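Local coordinates for protein DNA polymerase III, beta subunit (Thermotoga maritima, PDB 1VPK) that probably encircles DNA as a ring-shaped head-to-tail homodimer, tethering DNA polymerases and other proteins to it so that replication is processive, at residues G52-C57 with A67-A72; E77-V82 with F127-P132; E21-I26 with K89-L94. One frame throughout, in Å; residues are numbered along the deposited sequence.

Contact 1 (G52-C57 with A67-A72); sequences GNFYIC and ATVNAA
The ring of Phe54 carries the CG2 methyl of Val69 over one face, 4.1 Å from the ring centroid and only 18° off the normal, a CH-pi contact set toward the rim. The rest of the valine runs alongside: its CB comes to 3.6 Å from Phe54 CD2, and the two side chains point the same way. Turning CG anti to the backbone N (chi1 173°) lays the phenylalanine ring beside this neighbour, while Phe47 of the adjoining strand meets the ring edge-to-face. Tyr55 behaves differently. Its ring is met at the edge, near its plane, by the hydroxyl oxygen of Thr68, with CE1 3.3 Å from OG1, and Lys66 adds a cation-pi contact. Two residues along the strand from Phe54, CD1 of Ile56 reaches the same Val69 CG2 at 3.6 Å, so that one methyl is shared by an aromatic and an aliphatic neighbour.

The backbone fixes this register. Ile56 and Ala67 are an antiparallel hydrogen-bonded pair, N to O 2.9 Å in both directions; Tyr55 and Thr68 form the non-hydrogen-bonded pair next to it. One step on, Val69 N gives a nearly straight bond to Phe54 O (2.9 Å, 168° at the hydrogen). Beyond that the strands splay, and a water bridges Phe54 N to Val69 O. With a serine in place of Phe54, Val69 CG2 would probably lose the aromatic face it rests on, and Phe47 its edge-to-face partner.

Ile56 and Ala67 are covered by helix 19-29, Phe54 and Val69 by strand 13-18, while Tyr55 and Thr68 look the other way: an antiparallel beta hairpin, 53-59 with 63-68, in the N-terminal domain of a DNA polymerase III beta subunit.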
loop_
_atom_site.group_PDB
_atom_site.type_symbol
_atom_site.label_atom_id
_atom_site.label_comp_id
_atom_site.label_asym_id
_atom_site.label_seq_id
_atom_site.Cartn_x
_atom_site.Cartn_y
_atom_site.Cartn_z
ATOM N N GLY A 52 2.766 -30.716 30.497
ATOM C CA GLY A 52 4.038 -30.325 29.908
ATOM C C GLY A 52 4.025 -30.148 28.400
ATOM O O GLY A 52 5.073 -30.141 27.770
ATOM N N ASN A 53 2.824 -29.971 27.856
ATOM C CA ASN A 53 2.585 -29.653 26.465
ATOM C C ASN A 53 1.810 -28.324 26.410
ATOM O O ASN A 53 0.997 -28.016 27.311
ATOM C CB ASN A 53 1.765 -30.748 25.822
ATOM C CG ASN A 53 2.383 -32.103 25.970
ATOM O OD1 ASN A 53 3.304 -32.453 25.231
ATOM N ND2 ASN A 53 1.873 -32.890 26.929
ATOM N N PHE A 54 2.169 -27.501 25.443
ATOM C CA PHE A 54 1.561 -26.207 25.210
ATOM C C PHE A 54 1.115 -26.233 23.753
ATOM O O PHE A 54 1.943 -26.442 22.835
ATOM C CB PHE A 54 2.573 -25.077 25.517
ATOM C CG PHE A 54 2.110 -23.674 25.139
ATOM C CD1 PHE A 54 0.737 -23.289 25.137
ATOM C CD2 PHE A 54 3.040 -22.715 24.823
ATOM C CE1 PHE A 54 0.362 -21.984 24.761
ATOM C CE2 PHE A 54 2.660 -21.425 24.479
ATOM C CZ PHE A 54 1.310 -21.080 24.424
ATOM N N TYR A 55 -0.195 -26.137 23.547
ATOM C CA TYR A 55 -0.805 -26.047 22.200
ATOM C C TYR A 55 -1.491 -24.677 22.007
ATOM O O TYR A 55 -2.137 -24.119 22.945
ATOM C CB TYR A 55 -1.899 -27.104 22.017
ATOM C CG TYR A 55 -1.462 -28.489 22.323
ATOM C CD1 TYR A 55 -0.726 -29.204 21.415
ATOM C CD2 TYR A 55 -1.787 -29.091 23.530
ATOM C CE1 TYR A 55 -0.305 -30.473 21.700
ATOM C CE2 TYR A 55 -1.377 -30.370 23.809
ATOM C CZ TYR A 55 -0.629 -31.042 22.892
ATOM O OH TYR A 55 -0.214 -32.315 23.141
ATOM N N ILE A 56 -1.338 -24.155 20.799
ATOM C CA ILE A 56 -2.123 -23.014 20.318
ATOM C C ILE A 56 -3.020 -23.519 19.164
ATOM O O ILE A 56 -2.509 -24.162 18.214
ATOM C CB ILE A 56 -1.212 -21.930 19.805
ATOM C CG1 ILE A 56 -0.431 -21.317 20.997
ATOM C CG2 ILE A 56 -1.990 -20.870 19.040
ATOM C CD1 ILE A 56 0.753 -20.415 20.571
ATOM N N CYS A 57 -4.333 -23.260 19.272
ATOM C CA CYS A 57 -5.307 -23.682 18.241
ATOM C C CYS A 57 -6.139 -22.521 17.685
ATOM O O CYS A 57 -6.343 -21.485 18.349
ATOM C CB CYS A 57 -6.250 -24.730 18.787
ATOM S SG CYS A 57 -5.432 -26.179 19.508
ATOM N N ALA A 67 -1.371 -26.385 16.774
ATOM C CA ALA A 67 0.056 -26.166 16.729
ATOM C C ALA A 67 0.674 -26.513 18.082
ATOM O O ALA A 67 0.279 -25.972 19.157
ATOM C CB ALA A 67 0.307 -24.718 16.379
ATOM N N THR A 68 1.641 -27.425 18.055
ATOM C CA THR A 68 2.403 -27.752 19.251
ATOM C C THR A 68 3.561 -26.731 19.373
ATOM O O THR A 68 4.324 -26.528 18.424
ATOM C CB THR A 68 2.847 -29.195 19.196
ATOM O OG1 THR A 68 1.671 -30.017 19.133
ATOM C CG2 THR A 68 3.639 -29.595 20.429
ATOM N N VAL A 69 3.617 -26.040 20.520
ATOM C CA VAL A 69 4.621 -25.015 20.756
ATOM C C VAL A 69 5.809 -25.678 21.470
ATOM O O VAL A 69 5.662 -26.367 22.497
ATOM C CB VAL A 69 4.059 -23.848 21.578
ATOM C CG1 VAL A 69 5.055 -22.678 21.629
ATOM C CG2 VAL A 69 2.765 -23.356 20.962
ATOM N N ASN A 70 6.972 -25.532 20.885
ATOM C CA ASN A 70 8.200 -26.065 21.495
ATOM C C ASN A 70 8.788 -25.044 22.445
ATOM O O ASN A 70 9.467 -24.130 22.022
ATOM C CB ASN A 70 9.184 -26.411 20.412
ATOM C CG ASN A 70 8.658 -27.477 19.517
ATOM O OD1 ASN A 70 8.220 -28.535 20.017
ATOM N ND2 ASN A 70 8.664 -27.225 18.185
ATOM N N ALA A 71 8.461 -25.190 23.725
ATOM C CA ALA A 71 8.925 -24.287 24.801
ATOM C C ALA A 71 10.052 -24.901 25.606
ATOM O O ALA A 71 10.290 -26.093 25.565
ATOM C CB ALA A 71 7.777 -23.934 25.713
ATOM N N ALA A 72 10.735 -24.052 26.358
ATOM C CA ALA A 72 11.834 -24.445 27.198
ATOM C C ALA A 72 11.342 -24.892 28.570
ATOM O O ALA A 72 11.914 -25.786 29.158
ATOM C CB ALA A 72 12.778 -23.244 27.369
HETATM O O HOH W 1 4.396 -28.435 23.843
#

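Contact 2 (E77-V82 with F127-P132); sequences EARFVV and FPEITP
Arg79 reaches from strand 78-83 across to the carbonyl of Phe127. From CB, which starts out toward the 127-132 segment, the chain leaves with CG anti to the backbone N (chi1 -167°) and stays extended through CD to NE, passing the side chain of Leu46; NE has a long, weak ion pair with Glu48. At the fork, NH2 gives the main hydrogen bond, 3.1 Å to Phe127 O. That oxygen lies in the guanidinium plane, although the nitrogen sits well above the plane of the carbonyl. NH1 adds a weak second bond to Phe127 O at 3.4 Å and another weak one to Ala124 O. NH2 also donates to a water, 3.1 Å away, which in turn makes a weak bond to OE1 of Glu129. The carboxylate itself stays apart: Glu129 OE2 is 4.1 Å from NH2, well out of the guanidinium plane, so only the charges probably count. Two residues along, Val81 CG2 meets Phe127 CD2 at 4.0 Å, the side chains crossing at about a right angle.

Here a strand that is outermost within this chain grips the connector leading on toward strand 137-142, probably part of the central domain of the beta-subunit fold.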
loop_
_atom_site.group_PDB
_atom_site.type_symbol
_atom_site.label_atom_id
_atom_site.label_comp_id
_atom_site.label_asym_id
_atom_site.label_seq_id
_atom_site.Cartn_x
_atom_site.Cartn_y
_atom_site.Cartn_z
ATOM N N GLU A 77 -1.389 -26.035 34.345
ATOM C CA GLU A 77 -2.478 -26.450 33.496
ATOM C C GLU A 77 -3.382 -25.258 33.269
ATOM O O GLU A 77 -3.782 -24.589 34.214
ATOM C CB GLU A 77 -3.272 -27.549 34.182
ATOM C CG GLU A 77 -4.351 -28.218 33.306
ATOM C CD GLU A 77 -4.929 -29.494 33.954
ATOM O OE1 GLU A 77 -4.525 -29.824 35.088
ATOM O OE2 GLU A 77 -5.785 -30.176 33.338
ATOM N N ALA A 78 -3.720 -24.999 32.018
ATOM C CA ALA A 78 -4.681 -23.945 31.689
ATOM C C ALA A 78 -5.310 -24.251 30.316
ATOM O O ALA A 78 -4.738 -24.996 29.513
ATOM C CB ALA A 78 -3.987 -22.575 31.700
ATOM N N ARG A 79 -6.514 -23.723 30.077
ATOM C CA ARG A 79 -7.180 -23.822 28.753
ATOM C C ARG A 79 -8.030 -22.545 28.677
ATOM O O ARG A 79 -8.918 -22.363 29.499
ATOM C CB ARG A 79 -8.054 -25.085 28.644
ATOM C CG ARG A 79 -8.530 -25.419 27.237
ATOM C CD ARG A 79 -9.339 -26.799 27.134
ATOM N NE ARG A 79 -9.540 -27.193 25.705
ATOM C CZ ARG A 79 -10.598 -26.867 24.956
ATOM N NH1 ARG A 79 -11.580 -26.135 25.452
ATOM N NH2 ARG A 79 -10.667 -27.221 23.686
ATOM N N PHE A 80 -7.729 -21.650 27.742
ATOM C CA PHE A 80 -8.443 -20.361 27.638
ATOM C C PHE A 80 -8.280 -19.850 26.222
ATOM O O PHE A 80 -7.474 -20.370 25.436
ATOM C CB PHE A 80 -7.910 -19.348 28.670
ATOM C CG PHE A 80 -6.425 -19.090 28.542
ATOM C CD1 PHE A 80 -5.922 -18.110 27.693
ATOM C CD2 PHE A 80 -5.524 -19.879 29.231
ATOM C CE1 PHE A 80 -4.559 -17.937 27.540
ATOM C CE2 PHE A 80 -4.167 -19.669 29.115
ATOM C CZ PHE A 80 -3.683 -18.711 28.283
ATOM N N VAL A 81 -9.047 -18.812 25.892
ATOM C CA VAL A 81 -8.989 -18.217 24.570
ATOM C C VAL A 81 -8.519 -16.769 24.747
ATOM O O VAL A 81 -8.879 -16.104 25.741
ATOM C CB VAL A 81 -10.354 -18.354 23.871
ATOM C CG1 VAL A 81 -10.382 -17.731 22.486
ATOM C CG2 VAL A 81 -10.734 -19.840 23.780
ATOM N N VAL A 82 -7.690 -16.322 23.821
ATOM C CA VAL A 82 -7.273 -14.935 23.759
ATOM C C VAL A 82 -7.601 -14.298 22.386
ATOM O O VAL A 82 -7.512 -14.966 21.349
ATOM C CB VAL A 82 -5.756 -14.782 24.115
ATOM C CG1 VAL A 82 -5.604 -14.672 25.640
ATOM C CG2 VAL A 82 -4.939 -15.885 23.553
ATOM N N PHE A 127 -14.867 -23.785 22.882
ATOM C CA PHE A 127 -13.901 -23.987 21.851
ATOM C C PHE A 127 -13.711 -25.505 21.626
ATOM O O PHE A 127 -13.315 -26.232 22.526
ATOM C CB PHE A 127 -12.559 -23.332 22.195
ATOM C CG PHE A 127 -11.678 -23.187 21.041
ATOM C CD1 PHE A 127 -10.972 -24.286 20.537
ATOM C CD2 PHE A 127 -11.521 -21.964 20.426
ATOM C CE1 PHE A 127 -10.146 -24.156 19.451
ATOM C CE2 PHE A 127 -10.698 -21.841 19.356
ATOM C CZ PHE A 127 -10.017 -22.940 18.864
ATOM N N PRO A 128 -13.988 -25.969 20.435
ATOM C CA PRO A 128 -13.999 -27.409 20.187
ATOM C C PRO A 128 -12.621 -28.095 20.081
ATOM O O PRO A 128 -11.610 -27.459 19.793
ATOM C CB PRO A 128 -14.689 -27.479 18.853
ATOM C CG PRO A 128 -14.220 -26.242 18.155
ATOM C CD PRO A 128 -14.288 -25.201 19.208
ATOM N N GLU A 129 -12.599 -29.404 20.308
ATOM C CA GLU A 129 -11.403 -30.223 20.037
ATOM C C GLU A 129 -11.149 -30.290 18.533
ATOM O O GLU A 129 -12.078 -30.507 17.754
ATOM C CB GLU A 129 -11.581 -31.661 20.578
ATOM C CG GLU A 129 -11.416 -31.787 22.086
ATOM C CD GLU A 129 -9.991 -31.445 22.554
ATOM O OE1 GLU A 129 -9.067 -31.419 21.699
ATOM O OE2 GLU A 129 -9.797 -31.206 23.767
ATOM N N ILE A 130 -9.895 -30.094 18.122
ATOM C CA ILE A 130 -9.532 -30.182 16.713
ATOM C C ILE A 130 -8.885 -31.552 16.494
ATOM O O ILE A 130 -7.851 -31.871 17.095
ATOM C CB ILE A 130 -8.602 -29.059 16.325
ATOM C CG1 ILE A 130 -9.329 -27.708 16.539
ATOM C CG2 ILE A 130 -8.101 -29.255 14.867
ATOM C CD1 ILE A 130 -8.436 -26.569 16.311
ATOM N N THR A 131 -9.506 -32.374 15.666
ATOM C CA THR A 131 -8.973 -33.718 15.427
ATOM C C THR A 131 -8.706 -33.992 13.946
ATOM O O THR A 131 -9.376 -33.436 13.061
ATOM C CB THR A 131 -9.876 -34.827 15.972
ATOM O OG1 THR A 131 -11.048 -34.934 15.160
ATOM C CG2 THR A 131 -10.268 -34.565 17.440
ATOM N N PRO A 132 -7.690 -34.841 13.685
ATOM C CA PRO A 132 -7.256 -35.046 12.314
ATOM C C PRO A 132 -8.212 -35.921 11.519
ATOM O O PRO A 132 -9.104 -36.555 12.070
ATOM C CB PRO A 132 -5.884 -35.739 12.477
ATOM C CG PRO A 132 -5.549 -35.694 13.929
ATOM C CD PRO A 132 -6.848 -35.601 14.638
HETATM O O HOH W 2 -8.301 -28.886 22.606
#

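Contact 3 (E21-I26 with K89-L94); sequences ELKDKI and KMVKVL
Val91 packs against Leu22, Lys23 and Ile26 in an apolar helix-to-helix contact, where helix 87-91 and the residues after it meet the flank of helix 19-29 within the N-terminal domain. No hydrogen bond crosses; the join is mainly one of apolar side chains. Val91 is the wedge. Its CG2 methyl, in the crowded position between backbone N and carbonyl carbon, presses on the first helix at Lys23 CA, 3.9 Å away, and on Ile26 CG2 at 4.0 Å. The other methyl, CG1, lies 4.2 Å from both Leu22 CD2 and Ile26 CG1. The valine thus sits over one turn of helix 19-29, and the backbones approach closely there, with Lys23 CA and Val91 CA 5.4 Å apart.

On the flank, Lys23 contributes its chain rather than its charge. With CG anti to the backbone N (chi1 -170°) and the chain still extended at chi2, CD comes to 3.9 Å from Val91 O and beside the backbone of Lys92; the bend at chi3 then redirects CE. Leu22 works on the other flank, its CD2 touching Leu94 CD1 at 4.3 Å. From there Leu94 continues into the sheet, against Thr99, Ile110 and Phe117, and Met90 also lies on Ile110 and Phe117.

Beyond the pair, Lys89 and Val93 pack on Val283 and Arg280 of the second subunit, which places the shorter helix at the dimer interface. Two helices side by side, backed by antiparallel sheets, are the arrangement of the DNA polymerase III beta-subunit fold, in which such helices line the central channel for DNA.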
loop_
_atom_site.group_PDB
_atom_site.type_symbol
_atom_site.label_atom_id
_atom_site.label_comp_id
_atom_site.label_asym_id
_atom_site.label_seq_id
_atom_site.Cartn_x
_atom_site.Cartn_y
_atom_site.Cartn_z
ATOM N N GLU A 21 9.672 -18.724 18.225
ATOM C CA GLU A 21 8.752 -19.888 18.250
ATOM C C GLU A 21 7.301 -19.485 18.453
ATOM O O GLU A 21 6.417 -19.970 17.743
ATOM C CB GLU A 21 9.160 -20.868 19.332
ATOM C CG GLU A 21 8.233 -22.062 19.519
ATOM C CD GLU A 21 8.134 -23.029 18.337
ATOM O OE1 GLU A 21 8.924 -22.966 17.360
ATOM O OE2 GLU A 21 7.286 -23.937 18.436
ATOM N N LEU A 22 7.044 -18.642 19.462
ATOM C CA LEU A 22 5.720 -18.184 19.728
ATOM C C LEU A 22 5.164 -17.447 18.538
ATOM O O LEU A 22 3.995 -17.628 18.190
ATOM C CB LEU A 22 5.700 -17.260 20.987
ATOM C CG LEU A 22 4.330 -16.825 21.483
ATOM C CD1 LEU A 22 3.482 -18.032 21.930
ATOM C CD2 LEU A 22 4.477 -15.789 22.636
ATOM N N LYS A 23 5.945 -16.528 17.988
ATOM C CA LYS A 23 5.556 -15.769 16.798
ATOM C C LYS A 23 5.188 -16.671 15.601
ATOM O O LYS A 23 4.158 -16.487 14.936
ATOM C CB LYS A 23 6.713 -14.864 16.401
ATOM C CG LYS A 23 6.369 -13.835 15.327
ATOM C CD LYS A 23 7.496 -12.760 15.211
ATOM C CE LYS A 23 8.829 -13.330 14.712
ATOM N NZ LYS A 23 9.905 -12.271 14.491
ATOM N N ASP A 24 6.070 -17.623 15.310
ATOM C CA ASP A 24 5.875 -18.612 14.231
ATOM C C ASP A 24 4.577 -19.423 14.411
ATOM O O ASP A 24 3.781 -19.559 13.480
ATOM C CB ASP A 24 7.102 -19.532 14.160
ATOM C CG ASP A 24 8.363 -18.800 13.695
ATOM O OD1 ASP A 24 8.342 -17.542 13.593
ATOM O OD2 ASP A 24 9.382 -19.488 13.435
ATOM N N LYS A 25 4.330 -19.944 15.609
ATOM C CA LYS A 25 3.108 -20.750 15.837
ATOM C C LYS A 25 1.792 -19.957 15.832
ATOM O O LYS A 25 0.762 -20.437 15.329
ATOM C CB LYS A 25 3.254 -21.601 17.122
ATOM C CG LYS A 25 4.438 -22.579 17.023
ATOM C CD LYS A 25 4.068 -23.753 16.059
ATOM C CE LYS A 25 5.243 -24.596 15.576
ATOM N NZ LYS A 25 6.148 -25.209 16.547
ATOM N N ILE A 26 1.823 -18.739 16.375
ATOM C CA ILE A 26 0.682 -17.830 16.281
ATOM C C ILE A 26 0.382 -17.508 14.820
ATOM O O ILE A 26 -0.760 -17.570 14.397
ATOM C CB ILE A 26 0.933 -16.549 17.116
ATOM C CG1 ILE A 26 0.891 -16.888 18.618
ATOM C CG2 ILE A 26 -0.009 -15.409 16.719
ATOM C CD1 ILE A 26 -0.418 -17.201 19.128
ATOM N N LYS A 89 -0.816 -9.056 16.621
ATOM C CA LYS A 89 -0.062 -7.782 16.639
ATOM C C LYS A 89 1.026 -7.766 17.716
ATOM O O LYS A 89 2.145 -7.303 17.487
ATOM C CB LYS A 89 -1.000 -6.589 16.799
ATOM C CG LYS A 89 -1.927 -6.431 15.589
ATOM C CD LYS A 89 -2.720 -5.140 15.626
ATOM C CE LYS A 89 -3.663 -5.015 14.427
ATOM N NZ LYS A 89 -4.040 -3.576 14.195
ATOM N N MET A 90 0.684 -8.316 18.876
ATOM C CA MET A 90 1.547 -8.297 20.007
ATOM C C MET A 90 2.821 -9.091 19.772
ATOM O O MET A 90 3.950 -8.597 20.084
ATOM C CB MET A 90 0.843 -8.924 21.183
ATOM C CG MET A 90 1.745 -9.108 22.300
ATOM S SD MET A 90 1.204 -10.259 23.488
ATOM C CE MET A 90 1.570 -11.764 22.624
ATOM N N VAL A 91 2.665 -10.322 19.262
ATOM C CA VAL A 91 3.824 -11.209 19.149
ATOM C C VAL A 91 4.839 -10.703 18.169
ATOM O O VAL A 91 6.038 -10.998 18.338
ATOM C CB VAL A 91 3.520 -12.714 18.810
ATOM C CG1 VAL A 91 2.590 -13.252 19.825
ATOM C CG2 VAL A 91 2.987 -12.877 17.390
ATOM N N LYS A 92 4.367 -9.983 17.149
ATOM C CA LYS A 92 5.253 -9.406 16.127
ATOM C C LYS A 92 6.123 -8.266 16.641
ATOM O O LYS A 92 7.084 -7.889 15.988
ATOM C CB LYS A 92 4.471 -9.000 14.855
ATOM C CG LYS A 92 3.833 -10.256 14.167
ATOM C CD LYS A 92 2.997 -9.941 12.910
ATOM C CE LYS A 92 1.824 -10.946 12.792
ATOM N NZ LYS A 92 1.246 -11.128 11.391
ATOM N N VAL A 93 5.819 -7.733 17.822
ATOM C CA VAL A 93 6.631 -6.652 18.398
ATOM C C VAL A 93 7.328 -6.967 19.739
ATOM O O VAL A 93 7.994 -6.092 20.292
ATOM C CB VAL A 93 5.786 -5.329 18.544
ATOM C CG1 VAL A 93 5.245 -4.869 17.170
ATOM C CG2 VAL A 93 4.636 -5.519 19.516
ATOM N N LEU A 94 7.177 -8.178 20.278
ATOM C CA LEU A 94 7.905 -8.543 21.495
ATOM C C LEU A 94 9.399 -8.343 21.188
ATOM O O LEU A 94 9.850 -8.773 20.161
ATOM C CB LEU A 94 7.611 -9.995 21.903
ATOM C CG LEU A 94 6.123 -10.222 22.289
ATOM C CD1 LEU A 94 5.857 -11.689 22.550
ATOM C CD2 LEU A 94 5.704 -9.363 23.495
#

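All three contacts belong to the N-terminal domain. Contacts 1 and 2, centres 12 Å apart, reach the same sheet and touch where Cys57 CB meets Ile130 CD1 at 3.8 Å, so the hairpin and the connector share a boundary. Contact 3 lies 14 Å from contact 1, centre to centre, and is joined to it by polar links: probable hydrogen bonds of 2.9 Å run from Lys25 NZ to Thr68 O and from Asn70 N to Glu21 OE2. Contacts 2 and 3 do not touch, their nearest atoms being about 6 Å apart, but strand 78-83 is followed in the chain by helix 87-91. Contact 1 is nested within the loop closed by contact 3.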